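Local coordinates for protein flavohemoglobin (Malassezia yamatoensis, PDB 6O0A) that binds heme and FAD and, as in other flavohemoglobins, probably detoxifies nitric oxide by oxidising it to nitrate at the heme with electrons passed through the flavin, at residues Ile82-Ile87 against Thr144-Leu149; Val102-Ala107 against Arg159-Gln164. One frame throughout, in Å; residues are numbered along the deposited sequence. Where two conformers were deposited one is given.

Interaction 1: residues Ile82-Ile87 against Thr144-Leu149; sequences IFAQWI and TEVYWL. With HEM (protoporphyrin IX containing Fe), chain C.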
# COMPACT_ATOMS: atom_id res chain seq x y z
N ILE A 82 16.34 -3.62 7.32
CA ILE A 82 16.01 -2.27 7.79
C ILE A 82 15.70 -2.29 9.27
O ILE A 82 16.15 -1.42 10.03
CB ILE A 82 14.84 -1.70 6.97
CG1 ILE A 82 15.26 -1.47 5.51
CG2 ILE A 82 14.31 -0.41 7.59
CD1 ILE A 82 14.10 -1.13 4.60
N PHE A 83 14.91 -3.28 9.71
CA PHE A 83 14.51 -3.37 11.11
C PHE A 83 15.72 -3.59 12.00
O PHE A 83 15.86 -2.94 13.05
CB PHE A 83 13.50 -4.52 11.26
CG PHE A 83 13.02 -4.74 12.66
CD1 PHE A 83 12.06 -3.93 13.22
CD2 PHE A 83 13.52 -5.81 13.41
CE1 PHE A 83 11.60 -4.14 14.51
CE2 PHE A 83 13.06 -6.03 14.70
CZ PHE A 83 12.11 -5.20 15.25
N ALA A 84 16.62 -4.49 11.60
CA ALA A 84 17.84 -4.74 12.37
C ALA A 84 18.64 -3.47 12.55
O ALA A 84 19.11 -3.17 13.66
CB ALA A 84 18.68 -5.81 11.67
N GLN A 85 18.82 -2.69 11.48
CA GLN A 85 19.55 -1.44 11.62
C GLN A 85 18.82 -0.49 12.56
O GLN A 85 19.45 0.22 13.36
CB GLN A 85 19.76 -0.79 10.25
CG GLN A 85 20.62 0.48 10.30
CD GLN A 85 22.03 0.22 10.81
OE1 GLN A 85 22.27 0.21 12.02
NE2 GLN A 85 22.96 -0.00 9.89
N TRP A 86 17.48 -0.49 12.51
CA TRP A 86 16.71 0.41 13.35
C TRP A 86 16.89 0.09 14.83
O TRP A 86 17.19 0.97 15.64
CB TRP A 86 15.23 0.35 12.97
CG TRP A 86 14.41 1.35 13.74
CD1 TRP A 86 13.92 1.21 15.01
CD2 TRP A 86 14.01 2.65 13.30
NE1 TRP A 86 13.24 2.34 15.38
CE2 TRP A 86 13.28 3.24 14.34
CE3 TRP A 86 14.20 3.37 12.11
CZ2 TRP A 86 12.72 4.52 14.24
CZ3 TRP A 86 13.65 4.64 12.01
CH2 TRP A 86 12.92 5.20 13.07
N ILE A 87 16.71 -1.18 15.21
CA ILE A 87 16.75 -1.51 16.63
C ILE A 87 18.16 -1.42 17.19
O ILE A 87 18.33 -1.38 18.41
CB ILE A 87 16.14 -2.90 16.91
CG1 ILE A 87 16.93 -4.00 16.20
CG2 ILE A 87 14.68 -2.93 16.46
CD1 ILE A 87 16.35 -5.38 16.46
N THR A 144 17.84 -14.87 14.30
CA THR A 144 16.58 -15.43 14.76
C THR A 144 15.90 -14.51 15.78
O THR A 144 14.69 -14.30 15.74
CB THR A 144 16.82 -16.83 15.34
OG1 THR A 144 17.28 -17.68 14.28
CG2 THR A 144 15.56 -17.40 15.96
N GLU A 145 16.69 -13.94 16.71
CA GLU A 145 16.11 -13.00 17.67
C GLU A 145 15.51 -11.80 16.95
O GLU A 145 14.39 -11.38 17.27
CB GLU A 145 17.18 -12.54 18.66
CG GLU A 145 16.57 -11.68 19.77
CD GLU A 145 17.58 -11.19 20.79
OE1 GLU A 145 18.70 -11.75 20.85
OE2 GLU A 145 17.25 -10.23 21.52
N VAL A 146 16.23 -11.25 15.97
CA VAL A 146 15.73 -10.14 15.17
C VAL A 146 14.43 -10.52 14.48
O VAL A 146 13.44 -9.79 14.54
CB VAL A 146 16.79 -9.69 14.14
CG1 VAL A 146 16.24 -8.63 13.18
CG2 VAL A 146 18.03 -9.17 14.85
N TYR A 147 14.40 -11.70 13.85
CA TYR A 147 13.18 -12.14 13.17
C TYR A 147 12.00 -12.18 14.13
O TYR A 147 10.91 -11.70 13.81
CB TYR A 147 13.38 -13.52 12.54
CG TYR A 147 12.11 -14.02 11.85
CD1 TYR A 147 11.13 -14.73 12.55
CD2 TYR A 147 11.87 -13.73 10.51
CE1 TYR A 147 9.95 -15.16 11.92
CE2 TYR A 147 10.70 -14.16 9.87
CZ TYR A 147 9.75 -14.86 10.59
OH TYR A 147 8.59 -15.27 9.94
N TRP A 148 12.17 -12.79 15.30
CA TRP A 148 11.01 -12.99 16.16
C TRP A 148 10.57 -11.71 16.86
O TRP A 148 9.38 -11.55 17.16
CB TRP A 148 11.28 -14.12 17.17
CG TRP A 148 11.14 -15.44 16.46
CD1 TRP A 148 12.12 -16.36 16.22
CD2 TRP A 148 9.95 -15.95 15.83
NE1 TRP A 148 11.61 -17.42 15.50
CE2 TRP A 148 10.28 -17.19 15.25
CE3 TRP A 148 8.64 -15.48 15.72
CZ2 TRP A 148 9.34 -17.96 14.57
CZ3 TRP A 148 7.71 -16.25 15.04
CH2 TRP A 148 8.07 -17.47 14.47
N LEU A 149 11.49 -10.77 17.11
CA LEU A 149 11.08 -9.46 17.59
C LEU A 149 10.13 -8.80 16.60
O LEU A 149 9.10 -8.24 16.99
CB LEU A 149 12.29 -8.57 17.81
CG LEU A 149 13.12 -8.80 19.06
CD1 LEU A 149 14.37 -7.94 19.00
CD2 LEU A 149 12.29 -8.45 20.28
CHA HEM C . 4.18 -8.18 1.95
CHB HEM C . 7.45 -8.12 5.57
CHC HEM C . 5.76 -12.38 7.15
CHD HEM C . 2.98 -12.73 3.19
C1A HEM C . 5.19 -7.78 2.80
C2A HEM C . 5.95 -6.55 2.72
C3A HEM C . 6.84 -6.53 3.71
C4A HEM C . 6.71 -7.77 4.46
CMA HEM C . 7.87 -5.42 4.02
CAA HEM C . 5.72 -5.44 1.67
CBA HEM C . 4.67 -4.52 2.29
CGA HEM C . 4.30 -3.43 1.31
O1A HEM C . 3.98 -3.76 0.14
O2A HEM C . 4.32 -2.24 1.70
C1B HEM C . 7.28 -9.27 6.32
C2B HEM C . 8.03 -9.63 7.51
C3B HEM C . 7.58 -10.82 7.94
C4B HEM C . 6.50 -11.23 7.05
CMB HEM C . 9.17 -8.76 8.08
CAB HEM C . 8.02 -11.66 9.16
CBB HEM C . 8.76 -11.19 10.19
C1C HEM C . 4.89 -12.86 6.19
C2C HEM C . 4.25 -14.15 6.21
C3C HEM C . 3.47 -14.26 5.12
C4C HEM C . 3.62 -13.03 4.37
CMC HEM C . 4.45 -15.17 7.36
CAC HEM C . 2.60 -15.44 4.63
CBC HEM C . 2.88 -16.72 4.92
C1D HEM C . 3.07 -11.52 2.53
C2D HEM C . 2.37 -11.21 1.30
C3D HEM C . 2.70 -9.97 0.94
C4D HEM C . 3.61 -9.43 1.94
CMD HEM C . 1.44 -12.19 0.55
CAD HEM C . 2.19 -9.24 -0.32
CBD HEM C . 3.35 -9.14 -1.30
CGD HEM C . 3.55 -10.43 -2.06
O1D HEM C . 2.56 -10.99 -2.60
O2D HEM C . 4.72 -10.90 -2.16
NA HEM C . 5.69 -8.50 3.88
NB HEM C . 6.36 -10.26 6.08
NC HEM C . 4.48 -12.19 5.06
ND HEM C . 3.80 -10.41 2.90
FE HEM C . 4.89 -10.22 4.64
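The Phe83 ring reaches the backbone of the other helix, its CE2 lying 3.8 Å from the carbonyl O of Val146, a polar atom met obliquely by the ring in an otherwise apolar contact. CG of Phe83 stands anti to the backbone N (chi1 179°), which carries the ring across to helix 137-163. There CD2 of Phe83 meets CG1 of Val146 at 3.9 Å, the methyl lying in the ring plane at its edge, while CB of Leu149 sits near that plane at the same edge, 4.1 Å from CE2 of Phe83. CG2 of Ile87, one turn on in the same helix, lies over one ring face toward its rim. Helices 75-89 and 137-163 belong to the all-helical globin domain that holds the heme, and their short segments run nearly perpendicular, at 95°, with the axes 10.3 Å apart. Ala84 marks the closest backbone approach, its CB resting 4.0 Å from CG1 of Val146. Further along, the extended CG1-CD1 arm of Ile87 reaches CD1 of Leu149 at 4.1 Å. Ile28 of helix 25-53 packs against both Ala84 and Val146. Tyr147 turns from this interface to the heme, where its CE2 approaches vinyl carbon CBB at 3.6 Å and its OH is hydrogen-bonded to the carbonyl O of Tyr116.

Interaction 2: residues Val102-Ala107 against Arg159-Gln164; sequences VANKHA and RKLYAQ. With HEM (protoporphyrin IX containing Fe), chain C.
His106 NE2 binds the heme iron at 2.2 Å, while ND1 of the same ring is hydrogen-bonded to Glu158 OE2, so the imidazole is held at both nitrogens. This is the proximal histidine of the globin fold, and the carboxylate behind it would probably make the ligand more electron-donating, as in other flavohemoglobins. Val102 CG1 lies over one face of the imidazole, toward its rim, and Val102 CG2 touches the heme methyl CMA at 3.5 Å. The NZ of Lys105, at the end of a folded chain, makes a weak hydrogen bond to propionate O1A of the heme at 3.3 Å. On another side of helix 102-107, CG of Leu161 lies beside its own backbone N (chi1 -68°), which brings CD1 against the backbone, 3.6 Å from Ala103 O; CD1 also meets CB of Ala103 and of Ala107. Asn104 crosses this leucine at about a right angle; its amide is tied by OD1 to Gly266 N and by ND2 to Ser100 O. The segment axes are inclined at 53°. Tyr162 extends alongside Ala107, its CE1 3.8 Å from Ala107 CB, and its OH, hydrogen-bonded to Leu111 O, stands 3.5 Å from Ala107 CA.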
# COMPACT_ATOMS: atom_id res chain seq x y z
N VAL A 102 3.03 -2.59 6.88
CA VAL A 102 3.10 -4.03 6.64
C VAL A 102 1.93 -4.74 7.31
O VAL A 102 1.31 -5.63 6.71
CB VAL A 102 4.45 -4.59 7.13
CG1 VAL A 102 4.46 -6.10 6.97
CG2 VAL A 102 5.59 -3.98 6.31
N ALA A 103 1.62 -4.38 8.56
CA ALA A 103 0.52 -5.04 9.27
C ALA A 103 -0.80 -4.86 8.53
O ALA A 103 -1.60 -5.80 8.45
CB ALA A 103 0.41 -4.48 10.69
N ASN A 104 -1.06 -3.66 8.01
CA ASN A 104 -2.31 -3.44 7.29
C ASN A 104 -2.38 -4.27 6.02
O ASN A 104 -3.43 -4.82 5.69
CB ASN A 104 -2.48 -1.95 6.98
CG ASN A 104 -3.11 -1.18 8.14
OD1 ASN A 104 -4.33 -1.00 8.20
ND2 ASN A 104 -2.26 -0.70 9.07
N LYS A 105 -1.26 -4.37 5.29
CA LYS A 105 -1.22 -5.23 4.10
C LYS A 105 -1.47 -6.69 4.48
O LYS A 105 -2.27 -7.38 3.85
CB LYS A 105 0.12 -5.08 3.39
CG LYS A 105 0.21 -5.85 2.07
CD LYS A 105 -0.76 -5.29 1.05
CE LYS A 105 -0.37 -3.87 0.61
NZ LYS A 105 0.73 -3.90 -0.40
N HIS A 106 -0.78 -7.16 5.52
CA HIS A 106 -0.97 -8.53 6.00
C HIS A 106 -2.42 -8.80 6.36
O HIS A 106 -2.95 -9.88 6.06
CB HIS A 106 -0.09 -8.77 7.22
CG HIS A 106 1.33 -9.02 6.88
ND1 HIS A 106 2.31 -9.12 7.85
CD2 HIS A 106 1.95 -9.21 5.69
CE1 HIS A 106 3.47 -9.36 7.27
NE2 HIS A 106 3.28 -9.40 5.96
N ALA A 107 -3.04 -7.87 7.08
CA ALA A 107 -4.43 -8.05 7.48
C ALA A 107 -5.35 -8.09 6.26
O ALA A 107 -6.25 -8.93 6.18
CB ALA A 107 -4.85 -6.93 8.43
N ARG A 159 -3.35 -8.59 15.10
CA ARG A 159 -4.42 -9.01 16.00
C ARG A 159 -5.35 -7.84 16.33
O ARG A 159 -6.58 -8.00 16.33
CB ARG A 159 -3.83 -9.60 17.28
CG ARG A 159 -4.88 -9.95 18.30
CD ARG A 159 -4.26 -10.50 19.58
NE ARG A 159 -3.39 -11.64 19.31
CZ ARG A 159 -2.07 -11.62 19.46
NH1 ARG A 159 -1.46 -10.52 19.89
NH2 ARG A 159 -1.36 -12.71 19.19
N LYS A 160 -4.78 -6.67 16.59
CA LYS A 160 -5.61 -5.50 16.88
C LYS A 160 -6.44 -5.08 15.68
O LYS A 160 -7.59 -4.65 15.83
CB LYS A 160 -4.73 -4.34 17.35
CG LYS A 160 -4.01 -4.60 18.68
CD LYS A 160 -3.18 -3.39 19.11
CE LYS A 160 -2.51 -3.63 20.44
NZ LYS A 160 -3.51 -3.88 21.52
N LEU A 161 -5.87 -5.19 14.47
CA LEU A 161 -6.61 -4.84 13.27
C LEU A 161 -7.79 -5.77 13.07
O LEU A 161 -8.90 -5.33 12.74
CB LEU A 161 -5.69 -4.86 12.04
CG LEU A 161 -4.60 -3.79 11.97
CD1 LEU A 161 -3.58 -4.10 10.90
CD2 LEU A 161 -5.25 -2.44 11.69
N TYR A 162 -7.56 -7.08 13.24
CA TYR A 162 -8.65 -8.04 13.09
C TYR A 162 -9.75 -7.80 14.10
O TYR A 162 -10.94 -7.99 13.79
CB TYR A 162 -8.11 -9.46 13.23
CG TYR A 162 -7.21 -9.93 12.10
CD1 TYR A 162 -7.48 -9.56 10.78
CD2 TYR A 162 -6.11 -10.73 12.36
CE1 TYR A 162 -6.67 -10.00 9.74
CE2 TYR A 162 -5.29 -11.17 11.32
CZ TYR A 162 -5.58 -10.79 10.02
OH TYR A 162 -4.77 -11.22 8.98
N ALA A 163 -9.40 -7.34 15.31
CA ALA A 163 -10.40 -7.11 16.34
C ALA A 163 -11.32 -5.94 16.00
O ALA A 163 -12.40 -5.84 16.58
CB ALA A 163 -9.74 -6.86 17.70
N GLN A 164 -10.92 -5.07 15.07
CA GLN A 164 -11.75 -3.94 14.70
C GLN A 164 -12.83 -4.29 13.67
O GLN A 164 -13.69 -3.44 13.39
CB GLN A 164 -10.88 -2.81 14.14
CG GLN A 164 -9.85 -2.26 15.12
CD GLN A 164 -9.06 -1.11 14.53
OE1 GLN A 164 -8.12 -1.32 13.76
NE2 GLN A 164 -9.44 0.11 14.88
CHA HEM C . 4.18 -8.18 1.95
CHB HEM C . 7.45 -8.12 5.57
CHC HEM C . 5.76 -12.38 7.15
CHD HEM C . 2.98 -12.73 3.19
C1A HEM C . 5.19 -7.78 2.80
C2A HEM C . 5.95 -6.55 2.72
C3A HEM C . 6.84 -6.53 3.71
C4A HEM C . 6.71 -7.77 4.46
CMA HEM C . 7.87 -5.42 4.02
CAA HEM C . 5.72 -5.44 1.67
CBA HEM C . 4.67 -4.52 2.29
CGA HEM C . 4.30 -3.43 1.31
O1A HEM C . 3.98 -3.76 0.14
O2A HEM C . 4.32 -2.24 1.70
C1B HEM C . 7.28 -9.27 6.32
C2B HEM C . 8.03 -9.63 7.51
C3B HEM C . 7.58 -10.82 7.94
C4B HEM C . 6.50 -11.23 7.05
CMB HEM C . 9.17 -8.76 8.08
CAB HEM C . 8.02 -11.66 9.16
CBB HEM C . 8.76 -11.19 10.19
C1C HEM C . 4.89 -12.86 6.19
C2C HEM C . 4.25 -14.15 6.21
C3C HEM C . 3.47 -14.26 5.12
C4C HEM C . 3.62 -13.03 4.37
CMC HEM C . 4.45 -15.17 7.36
CAC HEM C . 2.60 -15.44 4.63
CBC HEM C . 2.88 -16.72 4.92
C1D HEM C . 3.07 -11.52 2.53
C2D HEM C . 2.37 -11.21 1.30
C3D HEM C . 2.70 -9.97 0.94
C4D HEM C . 3.61 -9.43 1.94
CMD HEM C . 1.44 -12.19 0.55
CAD HEM C . 2.19 -9.24 -0.32
CBD HEM C . 3.35 -9.14 -1.30
CGD HEM C . 3.55 -10.43 -2.06
O1D HEM C . 2.56 -10.99 -2.60
O2D HEM C . 4.72 -10.90 -2.16
NA HEM C . 5.69 -8.50 3.88
NB HEM C . 6.36 -10.26 6.08
NC HEM C . 4.48 -12.19 5.06
ND HEM C . 3.80 -10.41 2.90
FE HEM C . 4.89 -10.22 4.64

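In the fold
Helix 137-163 takes part in both contacts: its 144-149 portion meets helix 75-89 in interaction 1, and its last turns meet helix 96-108 in interaction 2. The two partner helices follow each other in the chain, and the segments of the two contacts alternate along it. Their centres lie about 20 Å apart and their nearest atoms about 8 Å, with no direct touch, yet both reach the same heme, interaction 1 at a vinyl group and interaction 2 at the iron and a propionate. Interaction 2 also borders the FAD, which Lys105 touches and from which the Asn104 side chain is about 9 Å away, so that segment 102-107 reaches both cofactors.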